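Local coordinates for protein bvu-3222 (Bacteroides vulgatus ATCC 8482, PDB 3FYF) that is of unknown function, belongs to the DUF4251 family and is probably a secreted or periplasmic protein, at residues B[31-43]-B[135-147]. Numbering follows the deposited sequence.
Sequences QDSVSYVQAINAL and SIVLTGGTNQASV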
loop_
_atom_site.group_PDB
_atom_site.type_symbol
_atom_site.label_atom_id
_atom_site.label_comp_id
_atom_site.label_asym_id
_atom_site.label_seq_id
_atom_site.Cartn_x
_atom_site.Cartn_y
_atom_site.Cartn_z
ATOM N N GLN B 31 -8.536 -11.686 -14.929
ATOM C CA GLN B 31 -8.913 -10.277 -14.867
ATOM C C GLN B 31 -7.688 -9.391 -14.650
ATOM O O GLN B 31 -7.535 -8.342 -15.297
ATOM C CB GLN B 31 -9.899 -10.061 -13.720
ATOM C CG GLN B 31 -10.383 -8.624 -13.554
ATOM C CD GLN B 31 -11.336 -8.437 -12.381
ATOM O OE1 GLN B 31 -11.601 -7.309 -11.962
ATOM N NE2 GLN B 31 -11.861 -9.542 -11.849
ATOM N N ASP B 32 -6.824 -9.820 -13.728
ATOM C CA ASP B 32 -5.584 -9.113 -13.434
ATOM C C ASP B 32 -4.632 -9.197 -14.620
ATOM O O ASP B 32 -3.900 -8.247 -14.894
ATOM C CB ASP B 32 -4.945 -9.638 -12.143
ATOM C CG ASP B 32 -5.582 -9.048 -10.897
ATOM O OD1 ASP B 32 -6.254 -7.997 -11.009
ATOM O OD2 ASP B 32 -5.412 -9.630 -9.802
ATOM N N SER B 33 -4.677 -10.320 -15.336
ATOM C CA SER B 33 -3.949 -10.471 -16.591
ATOM C C SER B 33 -4.430 -9.517 -17.690
ATOM O O SER B 33 -3.613 -8.976 -18.445
ATOM C CB SER B 33 -3.993 -11.922 -17.063
ATOM O OG SER B 33 -3.187 -12.728 -16.219
ATOM N N VAL B 34 -5.744 -9.300 -17.765
ATOM C CA VAL B 34 -6.331 -8.344 -18.718
ATOM C C VAL B 34 -5.857 -6.918 -18.423
ATOM O O VAL B 34 -5.398 -6.204 -19.325
ATOM C CB VAL B 34 -7.892 -8.438 -18.743
ATOM C CG1 VAL B 34 -8.532 -7.183 -19.344
ATOM C CG2 VAL B 34 -8.341 -9.686 -19.501
ATOM N N SER B 35 -5.942 -6.535 -17.150
ATOM C CA SER B 35 -5.494 -5.227 -16.675
ATOM C C SER B 35 -3.990 -5.013 -16.869
ATOM O O SER B 35 -3.551 -3.892 -17.111
ATOM C CB SER B 35 -5.851 -5.058 -15.201
ATOM O OG SER B 35 -7.155 -5.535 -14.936
ATOM N N TYR B 36 -3.224 -6.099 -16.755
ATOM C CA TYR B 36 -1.783 -6.100 -16.981
ATOM C C TYR B 36 -1.414 -5.693 -18.405
ATOM O O TYR B 36 -0.652 -4.747 -18.590
ATOM C CB TYR B 36 -1.207 -7.478 -16.649
ATOM C CG TYR B 36 0.257 -7.674 -16.967
ATOM C CD1 TYR B 36 1.237 -6.893 -16.358
ATOM C CD2 TYR B 36 0.663 -8.672 -17.848
ATOM C CE1 TYR B 36 2.579 -7.091 -16.631
ATOM C CE2 TYR B 36 2.006 -8.875 -18.131
ATOM C CZ TYR B 36 2.957 -8.079 -17.516
ATOM O OH TYR B 36 4.285 -8.274 -17.786
ATOM N N VAL B 37 -1.972 -6.404 -19.389
ATOM C CA VAL B 37 -1.743 -6.155 -20.820
ATOM C C VAL B 37 -2.159 -4.728 -21.209
ATOM O O VAL B 37 -1.432 -4.036 -21.934
ATOM C CB VAL B 37 -2.460 -7.229 -21.694
ATOM C CG1 VAL B 37 -2.304 -6.944 -23.187
ATOM C CG2 VAL B 37 -1.933 -8.629 -21.369
ATOM N N GLN B 38 -3.304 -4.286 -20.688
ATOM C CA GLN B 38 -3.755 -2.896 -20.820
ATOM C C GLN B 38 -2.781 -1.878 -20.231
ATOM O O GLN B 38 -2.626 -0.788 -20.784
ATOM C CB GLN B 38 -5.129 -2.708 -20.175
ATOM C CG GLN B 38 -6.302 -3.242 -20.998
ATOM C CD GLN B 38 -7.647 -3.026 -20.319
ATOM O OE1 GLN B 38 -7.721 -2.609 -19.160
ATOM N NE2 GLN B 38 -8.723 -3.314 -21.045
ATOM N N ALA B 39 -2.146 -2.222 -19.108
ATOM C CA ALA B 39 -1.151 -1.353 -18.473
ATOM C C ALA B 39 0.156 -1.310 -19.272
ATOM O O ALA B 39 0.734 -0.239 -19.450
ATOM C CB ALA B 39 -0.889 -1.785 -17.029
ATOM N N ILE B 40 0.601 -2.478 -19.743
ATOM C CA ILE B 40 1.775 -2.621 -20.622
ATOM C C ILE B 40 1.616 -1.760 -21.876
ATOM O O ILE B 40 2.491 -0.947 -22.194
ATOM C CB ILE B 40 1.989 -4.114 -21.042
ATOM C CG1 ILE B 40 2.317 -4.990 -19.834
ATOM C CG2 ILE B 40 3.081 -4.263 -22.118
ATOM C CD1 ILE B 40 3.715 -4.841 -19.329
ATOM N N ASN B 41 0.484 -1.935 -22.560
ATOM C CA ASN B 41 0.147 -1.171 -23.768
ATOM C C ASN B 41 -0.032 0.322 -23.528
ATOM O O ASN B 41 0.280 1.133 -24.398
ATOM C CB ASN B 41 -1.103 -1.744 -24.442
ATOM C CG ASN B 41 -0.873 -3.133 -25.015
ATOM O OD1 ASN B 41 0.260 -3.530 -25.293
ATOM N ND2 ASN B 41 -1.952 -3.879 -25.191
ATOM N N ALA B 42 -0.520 0.681 -22.342
ATOM C CA ALA B 42 -0.632 2.083 -21.953
ATOM C C ALA B 42 0.745 2.708 -21.760
ATOM O O ALA B 42 0.956 3.868 -22.119
ATOM C CB ALA B 42 -1.452 2.222 -20.699
ATOM N N LEU B 43 1.674 1.933 -21.205
ATOM C CA LEU B 43 3.041 2.406 -20.968
ATOM C C LEU B 43 3.823 2.529 -22.271
ATOM O O LEU B 43 4.567 3.487 -22.452
ATOM C CB LEU B 43 3.793 1.482 -20.002
ATOM C CG LEU B 43 3.447 1.487 -18.509
ATOM C CD1 LEU B 43 4.109 0.290 -17.829
ATOM C CD2 LEU B 43 3.848 2.785 -17.822
ATOM N N SER B 135 9.766 7.168 -11.027
ATOM C CA SER B 135 10.088 5.757 -11.156
ATOM C C SER B 135 8.860 4.897 -10.855
ATOM O O SER B 135 8.349 4.902 -9.737
ATOM C CB SER B 135 11.264 5.399 -10.243
ATOM O OG SER B 135 11.790 4.128 -10.560
ATOM N N ILE B 136 8.383 4.184 -11.873
ATOM C CA ILE B 136 7.218 3.319 -11.757
ATOM C C ILE B 136 7.661 1.859 -11.781
ATOM O O ILE B 136 8.448 1.455 -12.629
ATOM C CB ILE B 136 6.176 3.566 -12.899
ATOM C CG1 ILE B 136 5.657 5.008 -12.873
ATOM C CG2 ILE B 136 5.006 2.568 -12.807
ATOM C CD1 ILE B 136 4.827 5.419 -14.105
ATOM N N VAL B 137 7.160 1.080 -10.831
ATOM C CA VAL B 137 7.317 -0.364 -10.870
ATOM C C VAL B 137 5.912 -0.934 -11.010
ATOM O O VAL B 137 5.066 -0.688 -10.152
ATOM C CB VAL B 137 7.980 -0.904 -9.582
ATOM C CG1 VAL B 137 8.119 -2.415 -9.659
ATOM C CG2 VAL B 137 9.367 -0.231 -9.348
ATOM N N LEU B 138 5.669 -1.669 -12.095
ATOM C CA LEU B 138 4.396 -2.365 -12.324
ATOM C C LEU B 138 4.546 -3.853 -12.005
ATOM O O LEU B 138 5.422 -4.521 -12.548
ATOM C CB LEU B 138 3.934 -2.168 -13.777
ATOM C CG LEU B 138 2.824 -3.027 -14.404
ATOM C CD1 LEU B 138 1.461 -2.713 -13.806
ATOM C CD2 LEU B 138 2.789 -2.802 -15.904
ATOM N N THR B 139 3.691 -4.362 -11.121
ATOM C CA THR B 139 3.707 -5.772 -10.741
ATOM C C THR B 139 3.188 -6.647 -11.893
ATOM O O THR B 139 2.096 -6.416 -12.402
ATOM C CB THR B 139 2.874 -6.008 -9.455
ATOM O OG1 THR B 139 3.305 -5.112 -8.424
ATOM C CG2 THR B 139 3.015 -7.437 -8.961
ATOM N N GLY B 140 3.983 -7.638 -12.292
ATOM C CA GLY B 140 3.641 -8.537 -13.395
ATOM C C GLY B 140 2.376 -9.346 -13.178
ATOM O O GLY B 140 2.138 -9.860 -12.083
ATOM N N GLY B 141 1.551 -9.430 -14.223
ATOM C CA GLY B 141 0.256 -10.112 -14.153
ATOM C C GLY B 141 -0.835 -9.320 -13.453
ATOM O O GLY B 141 -1.892 -9.867 -13.164
ATOM N N THR B 142 -0.575 -8.042 -13.161
ATOM C CA THR B 142 -1.540 -7.139 -12.514
ATOM C C THR B 142 -1.434 -5.744 -13.144
ATOM O O THR B 142 -0.526 -5.495 -13.936
ATOM C CB THR B 142 -1.253 -6.939 -10.995
ATOM O OG1 THR B 142 -0.063 -6.168 -10.840
ATOM C CG2 THR B 142 -1.111 -8.254 -10.224
ATOM N N ASN B 143 -2.346 -4.836 -12.783
ATOM C CA ASN B 143 -2.137 -3.397 -13.040
ATOM C C ASN B 143 -1.783 -2.602 -11.776
ATOM O O ASN B 143 -1.928 -1.381 -11.720
ATOM C CB ASN B 143 -3.291 -2.749 -13.838
ATOM C CG ASN B 143 -4.566 -2.508 -13.009
ATOM O OD1 ASN B 143 -5.355 -1.626 -13.340
ATOM N ND2 ASN B 143 -4.780 -3.299 -11.966
ATOM N N GLN B 144 -1.302 -3.319 -10.769
ATOM C CA GLN B 144 -0.922 -2.717 -9.504
ATOM C C GLN B 144 0.491 -2.166 -9.625
ATOM O O GLN B 144 1.420 -2.868 -10.030
ATOM C CB GLN B 144 -1.044 -3.745 -8.382
ATOM C CG GLN B 144 -2.479 -4.201 -8.180
ATOM C CD GLN B 144 -2.592 -5.431 -7.317
ATOM O OE1 GLN B 144 -1.743 -5.687 -6.461
ATOM N NE2 GLN B 144 -3.656 -6.201 -7.529
ATOM N N ALA B 145 0.645 -0.887 -9.317
ATOM C CA ALA B 145 1.926 -0.241 -9.551
ATOM C C ALA B 145 2.257 0.789 -8.493
ATOM O O ALA B 145 1.362 1.368 -7.879
ATOM C CB ALA B 145 1.967 0.377 -10.950
ATOM N N SER B 146 3.559 0.993 -8.302
ATOM C CA SER B 146 4.108 1.942 -7.350
ATOM C C SER B 146 4.906 3.020 -8.090
ATOM O O SER B 146 5.763 2.707 -8.918
ATOM C CB SER B 146 5.044 1.211 -6.398
ATOM O OG SER B 146 5.281 1.993 -5.245
ATOM N N VAL B 147 4.638 4.281 -7.776
ATOM C CA VAL B 147 5.302 5.413 -8.438
ATOM C C VAL B 147 6.091 6.213 -7.419
ATOM O O VAL B 147 5.498 6.796 -6.525
ATOM C CB VAL B 147 4.279 6.384 -9.076
ATOM C CG1 VAL B 147 4.989 7.476 -9.840
ATOM C CG2 VAL B 147 3.364 5.660 -10.001
HETATM O O HOH W 1 -4.549 -5.804 -10.906
#
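A type II beta turn, Thr-139 to Thr-142, ends the hairpin formed by strands 132-138 and 144-151 and packs against helix 27-44, which lies on the antiparallel sheet, Leu-43 touching Leu-164 and Tyr-121. Tyr-36 makes the broadest contact with the turn: with CG anti to its backbone N (chi1 174°), the Gly-140/Gly-141 peptide lies over one face of the ring, and Gly-141 N sits 3.3 Å above its plane, over the centre. Gly-141 CA adds a CH-pi contact on this face, while CG1 of Ile-40 lies over the opposite face, toward the rim. Thr-142 O comes in at the ring edge, 3.3 Å from Tyr-36 CD1. The phenol OH reaches past the turn to hydrogen-bond Gly-117 O. Further along the helix the contact turns apolar, as Leu-138 CD2 packs among Ala-39 CB, Ile-40 CD1 and Leu-43 CD1, the last at 3.9 Å. Beside the turn, Ser-35 CB rests 3.6 Å from Asn-143 CG, and Ser-35 OG hydrogen-bonds Gln-31 O, which also accepts from Ser-35 N on the other face of its plane. The turn itself is braced by Thr-142 OG1, which donates to Thr-139 O and, in an ST turn, accepts from Gln-144 N. No direct hydrogen bond joins the two segments; instead a water donates to Asp-32 OD1 at 2.8 Å and accepts from Asn-143 N at 3.1 Å.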